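Local coordinates for polysialic acid O-acetyltransferase (Escherichia coli, PDB 3JQY), which transfers acetyl groups from acetyl-CoA to the O7 or O9 hydroxyls of capsular polysialic acid, working as a trimeric hexapeptide-repeat enzyme, at residues D82-R87 with K102-I107; G39-C44 with N61-I66; N217-R222 with K233-Y238. All coordinates share one frame; numbering follows the deposited sequence.

Contact 1: D82-R87 with K102-I107; sequences DNNYVR and KGSKVI
The first torsion of Asn-84 sets CG beside its own backbone N (chi1 -60°), and this swings the amide toward the neighbouring turn at Gly-103 and Ser-104. There OD1 takes two N-H groups: Ser-104 N at 2.7 Å in a nearly straight bond (168°), whose donor is tilted 26° from the carbonyl plane, and Gly-103 N at 2.8 Å in a weak, bent one. ND2 turns back to Arg-80 O, so both ends of the amide are used, which suits asparagine to this buried corner. An alanine here would remove both ends of that clamp and is likely to leave the N-H groups of Gly-103 and Ser-104 without their acceptor, freeing the turn to shift. Gly-103, with phi and psi both positive, takes a conformation in which a side chain would jam against the preceding carbonyl.

Beyond the turn the strands run in parallel register, joined by Tyr-85 N to Ser-104 O, Val-106 N to Tyr-85 O (2.9 Å) and Arg-87 N to Val-106 O. On the outer face, in one of its two modelled conformers, Ile-107 brings CD1 to the edge of the Tyr-85 ring and near CB of Arg-87, contacts that are therefore doubtful in detail; the guanidinium group of Arg-87 pairs with Glu-67. A water links Asn-83 O to Lys-105 NZ at this surface. Val-86 and Val-106 point side by side into the interior, with CG2 of Val-86 4.1 Å from CB of Val-106; compact beta-branched residues suit such a stacked column. Equivalent strands of successive coils, stacked in parallel register, build the left-handed parallel beta-helix of the hexapeptide-repeat transferases; here Asn-84 holds the turn before the strand.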
ATOM      1  N   ASP B  82     -20.227  20.036  14.195  1.00 17.17           N
ATOM      2  CA  ASP B  82     -20.980  21.182  13.687  1.00 15.06           C
ATOM      3  C   ASP B  82     -20.167  22.109  12.794  1.00 12.68           C
ATOM      4  O   ASP B  82     -18.935  22.127  12.852  1.00 17.59           O
ATOM      5  CB  ASP B  82     -21.508  22.020  14.862  1.00 19.32           C
ATOM      6  CG  ASP B  82     -22.224  21.190  15.913  1.00 25.98           C
ATOM      7  OD1 ASP B  82     -22.726  20.094  15.590  1.00 20.47           O
ATOM      8  OD2 ASP B  82     -22.288  21.645  17.075  1.00 32.84           O
ATOM      9  N   ASN B  83     -20.879  22.889  11.984  1.00 14.32           N
ATOM     10  CA  ASN B  83     -20.285  23.985  11.235  1.00 14.05           C
ATOM     11  C   ASN B  83     -19.242  23.545  10.215  1.00 14.01           C
ATOM     12  O   ASN B  83     -18.314  24.298   9.908  1.00 15.33           O
ATOM     13  CB  ASN B  83     -19.680  25.012  12.197  1.00 16.54           C
ATOM     14  CG  ASN B  83     -20.695  25.539  13.197  1.00 27.71           C
ATOM     15  OD1 ASN B  83     -21.789  25.951  12.820  1.00 30.20           O
ATOM     16  ND2 ASN B  83     -20.335  25.524  14.475  1.00 29.42           N
ATOM     17  N   ASN B  84     -19.386  22.321   9.715  1.00 13.40           N
ATOM     18  CA  ASN B  84     -18.559  21.830   8.614  1.00 11.60           C
ATOM     19  C   ASN B  84     -19.119  22.273   7.270  1.00 12.53           C
ATOM     20  O   ASN B  84     -20.307  22.576   7.157  1.00 13.46           O
ATOM     21  CB  ASN B  84     -18.502  20.296   8.625  1.00 12.91           C
ATOM     22  CG  ASN B  84     -17.904  19.740   9.904  1.00 14.14           C
ATOM     23  OD1 ASN B  84     -16.702  19.814  10.121  1.00 12.88           O
ATOM     24  ND2 ASN B  84     -18.745  19.152  10.739  1.00 11.57           N
ATOM     25  N   TYR B  85     -18.266  22.277   6.247  1.00 11.97           N
ATOM     26  CA  TYR B  85     -18.623  22.788   4.921  1.00 10.79           C
ATOM     27  C   TYR B  85     -17.877  21.965   3.885  1.00 11.69           C
ATOM     28  O   TYR B  85     -16.657  21.824   3.961  1.00 12.68           O
ATOM     29  CB  TYR B  85     -18.197  24.254   4.814  1.00 10.08           C
ATOM     30  CG  TYR B  85     -18.441  24.932   3.478  1.00 13.66           C
ATOM     31  CD1 TYR B  85     -19.668  25.516   3.183  1.00 19.59           C
ATOM     32  CD2 TYR B  85     -17.429  25.017   2.528  1.00 20.02           C
ATOM     33  CE1 TYR B  85     -19.884  26.156   1.968  1.00 22.00           C
ATOM     34  CE2 TYR B  85     -17.635  25.655   1.313  1.00 17.76           C
ATOM     35  CZ  TYR B  85     -18.861  26.218   1.038  1.00 25.90           C
ATOM     36  OH  TYR B  85     -19.051  26.844  -0.173  1.00 27.22           O
ATOM     37  N   VAL B  86     -18.614  21.395   2.939  1.00 11.94           N
ATOM     38  CA  VAL B  86     -18.013  20.662   1.828  1.00 10.53           C
ATOM     39  C   VAL B  86     -18.620  21.193   0.531  1.00 12.74           C
ATOM     40  O   VAL B  86     -19.846  21.245   0.385  1.00 10.42           O
ATOM     41  CB  VAL B  86     -18.270  19.139   1.932  1.00 10.13           C
ATOM     42  CG1 VAL B  86     -17.712  18.400   0.710  1.00  8.47           C
ATOM     43  CG2 VAL B  86     -17.659  18.574   3.217  1.00 10.23           C
ATOM     44  N   ARG B  87     -17.763  21.602  -0.402  1.00  9.51           N
ATOM     45  CA  ARG B  87     -18.240  22.102  -1.682  1.00  9.99           C
ATOM     46  C   ARG B  87     -17.497  21.425  -2.810  1.00 11.07           C
ATOM     47  O   ARG B  87     -16.259  21.445  -2.858  1.00 11.58           O
ATOM     48  CB  ARG B  87     -18.059  23.615  -1.801  1.00 12.12           C
ATOM     49  CG  ARG B  87     -18.524  24.178  -3.142  1.00 14.25           C
ATOM     50  CD  ARG B  87     -18.273  25.692  -3.231  1.00 15.55           C
ATOM     51  NE  ARG B  87     -18.702  26.244  -4.520  1.00 20.37           N
ATOM     52  CZ  ARG B  87     -18.571  27.521  -4.874  1.00 29.27           C
ATOM     53  NH1 ARG B  87     -18.018  28.392  -4.039  1.00 30.51           N
ATOM     54  NH2 ARG B  87     -18.991  27.929  -6.068  1.00 29.44           N
ATOM     55  N   LYS B 102     -15.771  18.415  13.039  1.00 11.59           N
ATOM     56  CA  LYS B 102     -15.612  19.503  13.964  1.00 17.05           C
ATOM     57  C   LYS B 102     -15.215  20.858  13.408  1.00 19.84           C
ATOM     58  O   LYS B 102     -14.329  21.519  13.901  1.00 19.63           O
ATOM     59  CB  LYS B 102     -14.658  19.111  15.051  1.00 20.11           C
ATOM     60  CG  LYS B 102     -15.202  18.064  15.936  1.00 29.63           C
ATOM     61  CD  LYS B 102     -14.132  17.461  16.795  1.00 27.01           C
ATOM     62  CE  LYS B 102     -14.722  16.704  17.832  1.00 42.68           C
ATOM     63  NZ  LYS B 102     -14.463  15.315  17.750  1.00 40.59           N
ATOM     64  N   GLY B 103     -15.939  21.260  12.399  1.00 15.83           N
ATOM     65  CA  GLY B 103     -15.744  22.577  11.824  1.00 15.42           C
ATOM     66  C   GLY B 103     -14.672  22.605  10.758  1.00 16.84           C
ATOM     67  O   GLY B 103     -13.872  23.536  10.702  1.00 17.82           O
ATOM     68  N   SER B 104     -14.656  21.583   9.905  1.00 12.54           N
ATOM     69  CA  SER B 104     -13.691  21.525   8.817  1.00 13.12           C
ATOM     70  C   SER B 104     -14.325  21.983   7.503  1.00 10.41           C
ATOM     71  O   SER B 104     -15.545  21.955   7.348  1.00 15.73           O
ATOM     72  CB  SER B 104     -13.155  20.100   8.662  1.00 14.82           C
ATOM     73  OG  SER B 104     -12.422  19.703   9.812  1.00 13.75           O
ATOM     74  N   LYS B 105     -13.479  22.404   6.566  1.00 10.38           N
ATOM     75  CA  LYS B 105     -13.905  22.758   5.218  1.00 12.00           C
ATOM     76  C   LYS B 105     -13.181  21.874   4.211  1.00 12.77           C
ATOM     77  O   LYS B 105     -11.967  21.727   4.266  1.00 11.96           O
ATOM     78  CB  LYS B 105     -13.591  24.224   4.917  1.00 12.94           C
ATOM     79  CG  LYS B 105     -14.290  25.222   5.816  1.00 22.40           C
ATOM     80  CD  LYS B 105     -14.036  26.646   5.319  1.00 25.38           C
ATOM     81  CE  LYS B 105     -14.180  27.669   6.435  1.00 45.67           C
ATOM     82  NZ  LYS B 105     -15.559  27.705   6.997  1.00 46.97           N
ATOM     83  N   VAL B 106     -13.928  21.274   3.295  1.00 10.78           N
ATOM     84  CA  VAL B 106     -13.319  20.464   2.249  1.00 12.78           C
ATOM     85  C   VAL B 106     -13.854  21.008   0.939  1.00 12.80           C
ATOM     86  O   VAL B 106     -15.061  21.078   0.746  1.00 12.10           O
ATOM     87  CB  VAL B 106     -13.663  18.975   2.396  1.00 10.12           C
ATOM     88  CG1 VAL B 106     -13.074  18.167   1.240  1.00 13.03           C
ATOM     89  CG2 VAL B 106     -13.137  18.442   3.738  1.00 12.28           C
ATOM     90  N   ILE B 107     -12.950  21.422   0.060  1.00 10.48           N
ATOM     91  CA  ILE B 107     -13.326  22.020  -1.214  0.56 11.16           C
ATOM     92  C   ILE B 107     -12.622  21.296  -2.346  1.00 12.87           C
ATOM     93  O   ILE B 107     -11.425  21.046  -2.274  1.00 15.94           O
ATOM     94  CB  ILE B 107     -12.931  23.514  -1.287  0.56 12.53           C
ATOM     95  CG1 ILE B 107     -13.417  24.274  -0.049  0.56 14.47           C
ATOM     96  CG2 ILE B 107     -13.455  24.144  -2.579  0.56 15.80           C
ATOM     97  CD1 ILE B 107     -14.899  24.163   0.204  0.56 13.80           C
TER
HETATM   98  O   HOH W   1     -16.604  25.237   8.056  1.00 29.47           O

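Contact 2: G39-C44 with N61-I66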
ATOM      1  N   GLY B  39     -30.431  22.118  11.391  1.00 17.79           N
ATOM      2  CA  GLY B  39     -29.889  23.220  10.619  1.00 15.79           C
ATOM      3  C   GLY B  39     -29.034  22.803   9.437  1.00 12.60           C
ATOM      4  O   GLY B  39     -28.447  23.654   8.776  1.00 16.88           O
ATOM      5  N   ASN B  40     -28.962  21.502   9.169  1.00 14.34           N
ATOM      6  CA  ASN B  40     -28.124  20.995   8.080  1.00 14.35           C
ATOM      7  C   ASN B  40     -28.698  21.287   6.699  1.00 16.61           C
ATOM      8  O   ASN B  40     -29.916  21.304   6.518  1.00 15.34           O
ATOM      9  CB  ASN B  40     -27.899  19.493   8.246  1.00 14.23           C
ATOM     10  CG  ASN B  40     -27.163  19.158   9.525  1.00 15.29           C
ATOM     11  OD1 ASN B  40     -27.592  18.296  10.296  1.00 18.44           O
ATOM     12  ND2 ASN B  40     -26.055  19.846   9.765  1.00 13.27           N
ATOM     13  N   VAL B  41     -27.815  21.502   5.721  1.00 13.67           N
ATOM     14  CA  VAL B  41     -28.239  21.831   4.370  1.00 13.11           C
ATOM     15  C   VAL B  41     -27.475  21.026   3.326  1.00 14.47           C
ATOM     16  O   VAL B  41     -26.256  20.944   3.374  1.00 15.00           O
ATOM     17  CB  VAL B  41     -28.041  23.331   4.088  1.00 18.14           C
ATOM     18  CG1 VAL B  41     -28.320  23.638   2.638  1.00 18.46           C
ATOM     19  CG2 VAL B  41     -28.939  24.160   5.006  1.00 14.78           C
ATOM     20  N   PHE B  42     -28.209  20.429   2.394  1.00 12.19           N
ATOM     21  CA  PHE B  42     -27.618  19.731   1.264  1.00 14.74           C
ATOM     22  C   PHE B  42     -28.178  20.390   0.012  1.00 15.62           C
ATOM     23  O   PHE B  42     -29.389  20.359  -0.218  1.00 18.12           O
ATOM     24  CB  PHE B  42     -27.983  18.242   1.331  1.00 12.44           C
ATOM     25  CG  PHE B  42     -27.521  17.427   0.147  1.00 13.30           C
ATOM     26  CD1 PHE B  42     -26.372  17.762  -0.553  1.00 13.73           C
ATOM     27  CD2 PHE B  42     -28.232  16.307  -0.249  1.00 18.02           C
ATOM     28  CE1 PHE B  42     -25.948  16.994  -1.628  1.00 15.74           C
ATOM     29  CE2 PHE B  42     -27.815  15.542  -1.329  1.00 18.43           C
ATOM     30  CZ  PHE B  42     -26.669  15.881  -2.010  1.00 16.83           C
ATOM     31  N   VAL B  43     -27.307  21.026  -0.766  1.00 12.17           N
ATOM     32  CA  VAL B  43     -27.708  21.637  -2.027  1.00 13.67           C
ATOM     33  C   VAL B  43     -27.038  20.865  -3.151  1.00 16.64           C
ATOM     34  O   VAL B  43     -25.810  20.792  -3.211  1.00 16.07           O
ATOM     35  CB  VAL B  43     -27.286  23.113  -2.106  1.00 19.55           C
ATOM     36  CG1 VAL B  43     -27.704  23.713  -3.442  1.00 26.31           C
ATOM     37  CG2 VAL B  43     -27.891  23.900  -0.948  1.00 22.10           C
ATOM     38  N   CYS B  44     -27.843  20.276  -4.031  1.00 16.14           N
ATOM     39  CA  CYS B  44     -27.303  19.391  -5.053  1.00 16.48           C
ATOM     40  C   CYS B  44     -27.813  19.773  -6.434  1.00 15.12           C
ATOM     41  O   CYS B  44     -29.020  19.857  -6.654  1.00 15.99           O
ATOM     42  CB  CYS B  44     -27.683  17.945  -4.742  1.00 15.51           C
ATOM     43  SG  CYS B  44     -26.744  16.720  -5.678  1.00 18.62           S
ATOM     44  N   ASN B  61     -25.781  22.334  11.694  1.00 13.59           N
ATOM     45  CA  ASN B  61     -25.335  23.505  10.947  1.00 17.03           C
ATOM     46  C   ASN B  61     -24.208  23.198   9.978  1.00 13.22           C
ATOM     47  O   ASN B  61     -23.285  24.000   9.813  1.00 14.81           O
ATOM     48  CB  ASN B  61     -24.928  24.623  11.906  1.00 17.57           C
ATOM     49  CG  ASN B  61     -26.069  25.044  12.809  1.00 21.40           C
ATOM     50  OD1 ASN B  61     -25.870  25.345  13.985  1.00 34.29           O
ATOM     51  ND2 ASN B  61     -27.280  25.043  12.264  1.00 20.04           N
ATOM     52  N   ASN B  62     -24.289  22.031   9.349  1.00 13.04           N
ATOM     53  CA  ASN B  62     -23.340  21.646   8.308  1.00 16.13           C
ATOM     54  C   ASN B  62     -23.900  21.985   6.941  1.00 12.40           C
ATOM     55  O   ASN B  62     -25.106  22.139   6.782  1.00 13.55           O
ATOM     56  CB  ASN B  62     -23.078  20.146   8.374  1.00 12.08           C
ATOM     57  CG  ASN B  62     -22.517  19.716   9.711  1.00 13.38           C
ATOM     58  OD1 ASN B  62     -23.194  19.065  10.506  1.00 19.24           O
ATOM     59  ND2 ASN B  62     -21.277  20.083   9.967  1.00  9.27           N
ATOM     60  N   LYS B  63     -23.024  22.099   5.950  1.00 11.03           N
ATOM     61  CA  LYS B  63     -23.472  22.331   4.583  1.00 10.98           C
ATOM     62  C   LYS B  63     -22.683  21.515   3.569  1.00 12.26           C
ATOM     63  O   LYS B  63     -21.449  21.515   3.579  1.00 12.98           O
ATOM     64  CB  LYS B  63     -23.409  23.815   4.227  1.00 12.04           C
ATOM     65  CG  LYS B  63     -24.159  24.157   2.927  1.00 17.22           C
ATOM     66  CD  LYS B  63     -24.232  25.664   2.696  1.00 21.39           C
ATOM     67  CE  LYS B  63     -25.024  26.000   1.441  1.00 22.93           C
ATOM     68  NZ  LYS B  63     -25.081  27.471   1.209  1.00 28.21           N
ATOM     69  N   LEU B  64     -23.415  20.814   2.707  1.00 11.23           N
ATOM     70  CA  LEU B  64     -22.838  20.124   1.556  1.00 10.19           C
ATOM     71  C   LEU B  64     -23.397  20.758   0.291  1.00 10.53           C
ATOM     72  O   LEU B  64     -24.615  20.842   0.123  1.00 14.15           O
ATOM     73  CB  LEU B  64     -23.188  18.639   1.577  1.00 10.75           C
ATOM     74  CG  LEU B  64     -22.854  17.838   0.313  1.00  9.11           C
ATOM     75  CD1 LEU B  64     -21.365  17.891   0.029  1.00 13.48           C
ATOM     76  CD2 LEU B  64     -23.331  16.397   0.431  1.00 13.23           C
ATOM     77  N   ILE B  65     -22.500  21.204  -0.582  1.00  9.20           N
ATOM     78  CA  ILE B  65     -22.873  21.783  -1.867  1.00  9.80           C
ATOM     79  C   ILE B  65     -22.206  20.979  -2.971  1.00 11.40           C
ATOM     80  O   ILE B  65     -20.980  20.842  -2.991  1.00 12.93           O
ATOM     81  CB  ILE B  65     -22.354  23.223  -2.006  1.00 11.82           C
ATOM     82  CG1 ILE B  65     -22.995  24.135  -0.965  1.00 16.43           C
ATOM     83  CG2 ILE B  65     -22.599  23.747  -3.435  1.00 15.67           C
ATOM     84  CD1 ILE B  65     -22.266  25.451  -0.807  1.00 24.18           C
ATOM     85  N   ILE B  66     -23.003  20.439  -3.882  1.00 12.14           N
ATOM     86  CA  ILE B  66     -22.445  19.762  -5.046  1.00  9.56           C
ATOM     87  C   ILE B  66     -23.043  20.405  -6.287  1.00 15.27           C
ATOM     88  O   ILE B  66     -24.261  20.451  -6.439  1.00 14.92           O
ATOM     89  CB  ILE B  66     -22.777  18.258  -5.045  1.00 10.51           C
ATOM     90  CG1 ILE B  66     -22.323  17.602  -3.738  1.00 11.30           C
ATOM     91  CG2 ILE B  66     -22.143  17.574  -6.264  1.00 12.85           C
ATOM     92  CD1 ILE B  66     -22.562  16.109  -3.681  1.00 14.26           C
TER
HETATM   93  O   HOH W   2     -26.266  24.715   7.519  1.00 26.78           O
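Phe-42 and Leu-64 lie side by side and point the same way, into the interior of the coil. Leu-64 CD2 meets the ring obliquely, 3.4 Å from Phe-42 CE1, whereas Ile-66 CD1 comes to the ring's edge, near its plane, at 4.1 Å from that same carbon. With CG anti to the backbone N (chi1 175°), the phenyl group of Phe-42 is carried toward strand 63-66, and Leu-64 O sits in plane at its edge. Further along this face, Cys-44 SG rests 4.3 Å from Ile-66 CB, a small residue matched to a branched one. On the outer face Val-41 CB packs on the aliphatic CG of Lys-63, whose chain extends outward, as befits a residue that is apolar at its base and charged at its end.

The backbones are tied by four hydrogen bonds, among them Val-43 N to Leu-64 O at 2.8 Å, and a water donates to both Gly-39 O and Asn-62 O. Strand 41-44 is an edge strand of its parallel sheet within this chain, and Ser-23, Asp-22 and Arg-24 of the N-terminal region bond to its other edge. Strand 85-88 flanks 63-66, while Val-55 and Phe-79 from strands 53-58 and 71-80 close over Leu-64.

Contact 3: N217-R222 with K233-Y238; sequences NIIWAR and KRCSSY
Cys-235 meets Ile-219 and Ala-221 where the C-terminal helix 233-245 packs against the strand that follows the left-handed beta-helix. The helix crosses strand 218-220 at 148°, their axes 9.1 Å apart at closest approach, and Cys-235 bridges them. Its SG, anti to the backbone N (chi1 -174°), reaches CG2 of Ile-219 at 3.8 Å, while its CB touches CB of Ala-221 at the same distance. A small, weakly polar thiol suits this buried place, because the backbones come close here: CA of Cys-235 is 5.5 Å from CA of Ala-221. Alanine, smaller still, lets the helix approach. The other branch of Ile-219 ends at CD1, 4.3 Å from CB of Tyr-238, so that this one side chain touches two positions of the helix about a turn apart, CG2 at Cys-235 and CD1 at Tyr-238.

A second shell fixes these groups. Ile-229 in the connecting loop packs on both Ile-219 and Cys-235, and Asp-232 OD2 accepts the backbone N-H of Cys-235 near the start of the helix. Tyr-169 stacks with both Trp-220 and Tyr-238, joining strand to helix through an aromatic cluster, and the hydroxyl of Tyr-238 bonds to Asp-132. On its outer side the strand belongs to the trimer: Ile-219 and Trp-220 pair antiparallel with a strand of the third subunit, and Arg-222 O accepts a bond from His-147 of that subunit, a residue that probably helps bind acetyl-CoA. Trp-220 O, held by the hydroxyl of Tyr-169, also lies 3.4 Å from Cys-235 SG.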
ATOM      1  N   ASN B 217      11.393  21.913 -12.268  1.00 15.74           N
ATOM      2  CA  ASN B 217      11.145  22.516 -13.571  1.00 17.58           C
ATOM      3  C   ASN B 217      10.352  21.604 -14.495  1.00 17.09           C
ATOM      4  O   ASN B 217      10.684  21.474 -15.670  1.00 17.51           O
ATOM      5  CB  ASN B 217      12.468  22.890 -14.240  1.00 17.32           C
ATOM      6  CG  ASN B 217      13.284  23.872 -13.417  1.00 25.48           C
ATOM      7  OD1 ASN B 217      14.504  23.743 -13.299  1.00 31.97           O
ATOM      8  ND2 ASN B 217      12.612  24.854 -12.840  1.00 18.57           N
ATOM      9  N   ILE B 218       9.301  20.979 -13.971  1.00 16.04           N
ATOM     10  CA  ILE B 218       8.462  20.111 -14.792  1.00 14.50           C
ATOM     11  C   ILE B 218       6.988  20.492 -14.734  1.00 16.35           C
ATOM     12  O   ILE B 218       6.561  21.257 -13.869  1.00 14.76           O
ATOM     13  CB  ILE B 218       8.609  18.619 -14.388  1.00 14.05           C
ATOM     14  CG1 ILE B 218       8.183  18.402 -12.931  1.00 18.78           C
ATOM     15  CG2 ILE B 218      10.034  18.155 -14.581  1.00 20.55           C
ATOM     16  CD1 ILE B 218       6.713  18.102 -12.750  1.00 15.69           C
ATOM     17  N   ILE B 219       6.224  19.939 -15.670  1.00 13.67           N
ATOM     18  CA  ILE B 219       4.773  20.072 -15.700  1.00 12.71           C
ATOM     19  C   ILE B 219       4.229  18.844 -16.432  1.00 14.75           C
ATOM     20  O   ILE B 219       4.930  18.250 -17.251  1.00 18.46           O
ATOM     21  CB  ILE B 219       4.333  21.376 -16.403  1.00 13.26           C
ATOM     22  CG1 ILE B 219       2.885  21.719 -16.043  1.00 13.21           C
ATOM     23  CG2 ILE B 219       4.517  21.278 -17.921  1.00 17.42           C
ATOM     24  CD1 ILE B 219       2.473  23.133 -16.434  1.00 15.61           C
ATOM     25  N   TRP B 220       2.994  18.458 -16.126  1.00 14.86           N
ATOM     26  CA  TRP B 220       2.395  17.237 -16.679  1.00 12.40           C
ATOM     27  C   TRP B 220       1.215  17.569 -17.581  1.00 13.38           C
ATOM     28  O   TRP B 220       0.728  18.697 -17.585  1.00 12.29           O
ATOM     29  CB  TRP B 220       1.908  16.341 -15.535  1.00 11.54           C
ATOM     30  CG  TRP B 220       0.847  17.027 -14.721  1.00 11.85           C
ATOM     31  CD1 TRP B 220       1.040  17.966 -13.749  1.00 12.42           C
ATOM     32  CD2 TRP B 220      -0.573  16.864 -14.846  1.00 12.81           C
ATOM     33  NE1 TRP B 220      -0.170  18.389 -13.248  1.00 11.21           N
ATOM     34  CE2 TRP B 220      -1.177  17.729 -13.905  1.00 10.89           C
ATOM     35  CE3 TRP B 220      -1.392  16.058 -15.648  1.00 16.02           C
ATOM     36  CZ2 TRP B 220      -2.564  17.810 -13.744  1.00 10.95           C
ATOM     37  CZ3 TRP B 220      -2.777  16.148 -15.492  1.00 13.34           C
ATOM     38  CH2 TRP B 220      -3.344  17.017 -14.551  1.00 15.10           C
ATOM     39  N   ALA B 221       0.752  16.578 -18.340  1.00 13.27           N
ATOM     40  CA  ALA B 221      -0.486  16.715 -19.100  1.00 14.86           C
ATOM     41  C   ALA B 221      -1.270  15.411 -19.064  1.00 15.81           C
ATOM     42  O   ALA B 221      -0.710  14.341 -18.812  1.00 18.43           O
ATOM     43  CB  ALA B 221      -0.196  17.129 -20.542  1.00 18.11           C
ATOM     44  N   ARG B 222      -2.568  15.503 -19.330  1.00 19.35           N
ATOM     45  CA  ARG B 222      -3.438  14.339 -19.249  1.00 21.68           C
ATOM     46  C   ARG B 222      -3.306  13.437 -20.485  1.00 26.51           C
ATOM     47  O   ARG B 222      -3.253  12.212 -20.365  1.00 28.78           O
ATOM     48  CB  ARG B 222      -4.886  14.786 -19.050  1.00 24.72           C
ATOM     49  CG  ARG B 222      -5.785  13.744 -18.409  1.00 31.06           C
ATOM     50  CD  ARG B 222      -7.170  14.315 -18.130  1.00 27.00           C
ATOM     51  NE  ARG B 222      -7.220  15.172 -16.944  1.00 23.57           N
ATOM     52  CZ  ARG B 222      -7.678  14.766 -15.763  1.00 25.01           C
ATOM     53  NH1 ARG B 222      -7.716  15.598 -14.729  1.00 21.35           N
ATOM     54  NH2 ARG B 222      -8.106  13.518 -15.620  1.00 20.54           N
ATOM     55  N   LYS B 233      -3.980  21.649 -24.579  1.00 23.17           N
ATOM     56  CA  LYS B 233      -4.515  22.973 -24.254  1.00 22.08           C
ATOM     57  C   LYS B 233      -4.321  23.376 -22.789  1.00 20.55           C
ATOM     58  O   LYS B 233      -3.788  24.450 -22.507  1.00 21.99           O
ATOM     59  CB  LYS B 233      -5.995  23.077 -24.634  1.00 26.42           C
ATOM     60  CG  LYS B 233      -6.263  23.133 -26.133  1.00 32.91           C
ATOM     61  CD  LYS B 233      -7.732  23.428 -26.407  1.00 42.42           C
ATOM     62  CE  LYS B 233      -8.009  23.605 -27.891  1.00 48.30           C
ATOM     63  NZ  LYS B 233      -9.426  24.002 -28.133  1.00 43.95           N
ATOM     64  N   ARG B 234      -4.756  22.523 -21.862  1.00 26.04           N
ATOM     65  CA  ARG B 234      -4.691  22.839 -20.431  1.00 20.33           C
ATOM     66  C   ARG B 234      -3.263  22.973 -19.927  1.00 16.03           C
ATOM     67  O   ARG B 234      -2.945  23.882 -19.152  1.00 17.99           O
ATOM     68  CB  ARG B 234      -5.422  21.779 -19.603  1.00 24.22           C
ATOM     69  CG  ARG B 234      -6.913  22.003 -19.501  1.00 38.09           C
ATOM     70  CD  ARG B 234      -7.607  20.856 -18.783  1.00 43.40           C
ATOM     71  NE  ARG B 234      -9.061  20.966 -18.876  1.00 44.48           N
ATOM     72  CZ  ARG B 234      -9.723  22.119 -18.923  1.00 44.67           C
ATOM     73  NH1 ARG B 234      -9.070  23.274 -18.858  1.00 46.01           N
ATOM     74  NH2 ARG B 234     -11.045  22.121 -19.018  1.00 50.91           N
ATOM     75  N   CYS B 235      -2.406  22.056 -20.358  1.00 18.92           N
ATOM     76  CA  CYS B 235      -0.991  22.116 -20.024  1.00 17.28           C
ATOM     77  C   CYS B 235      -0.392  23.440 -20.492  1.00 14.97           C
ATOM     78  O   CYS B 235       0.295  24.125 -19.737  1.00 19.21           O
ATOM     79  CB  CYS B 235      -0.249  20.946 -20.675  1.00 14.85           C
ATOM     80  SG  CYS B 235       1.476  20.819 -20.194  1.00 18.35           S
ATOM     81  N   SER B 236      -0.650  23.790 -21.750  1.00 16.70           N
ATOM     82  CA  SER B 236      -0.143  25.037 -22.311  1.00 20.48           C
ATOM     83  C   SER B 236      -0.631  26.229 -21.503  1.00 18.30           C
ATOM     84  O   SER B 236       0.134  27.154 -21.218  1.00 23.37           O
ATOM     85  CB  SER B 236      -0.564  25.184 -23.777  1.00 22.34           C
ATOM     86  OG  SER B 236       0.102  24.224 -24.580  1.00 26.92           O
ATOM     87  N   SER B 237      -1.908  26.206 -21.134  1.00 18.63           N
ATOM     88  CA  SER B 237      -2.509  27.304 -20.388  1.00 20.25           C
ATOM     89  C   SER B 237      -1.822  27.493 -19.040  1.00 21.13           C
ATOM     90  O   SER B 237      -1.387  28.596 -18.699  1.00 17.09           O
ATOM     91  CB  SER B 237      -4.008  27.054 -20.184  1.00 21.93           C
ATOM     92  OG  SER B 237      -4.584  28.050 -19.357  1.00 34.67           O
ATOM     93  N   TYR B 238      -1.719  26.415 -18.271  1.00 15.78           N
ATOM     94  CA  TYR B 238      -1.064  26.496 -16.967  1.00 15.91           C
ATOM     95  C   TYR B 238       0.426  26.818 -17.091  1.00 16.20           C
ATOM     96  O   TYR B 238       0.973  27.567 -16.277  1.00 18.30           O
ATOM     97  CB  TYR B 238      -1.295  25.218 -16.150  1.00 16.45           C
ATOM     98  CG  TYR B 238      -2.647  25.193 -15.462  1.00 14.44           C
ATOM     99  CD1 TYR B 238      -2.853  25.895 -14.284  1.00 13.83           C
ATOM    100  CD2 TYR B 238      -3.711  24.476 -15.993  1.00 15.00           C
ATOM    101  CE1 TYR B 238      -4.081  25.891 -13.652  1.00 14.09           C
ATOM    102  CE2 TYR B 238      -4.956  24.463 -15.366  1.00 11.07           C
ATOM    103  CZ  TYR B 238      -5.127  25.169 -14.193  1.00 14.57           C
ATOM    104  OH  TYR B 238      -6.347  25.164 -13.562  1.00 19.43           O
TER

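Contacts 1 and 2 belong to one parallel sheet of the beta-helix: strands 63-66 and 85-88 are neighbours in it, with Val-86 N and O probably bonded to Lys-63 O and Ile-65 N. Each has a buried inner face and a more exposed outer one, but contact 2 fills its interior with an aromatic ring and larger aliphatic groups where contact 1 uses paired valines. Contact 3 lies on the opposite side of the chain's centre, its centre about 31 Å from that of contact 1. It is largely buried, and apolar side-chain packing of helix on strand replaces backbone pairing. Contact 3 also borders the third subunit, whereas no other chain of the trimer touches contact 2.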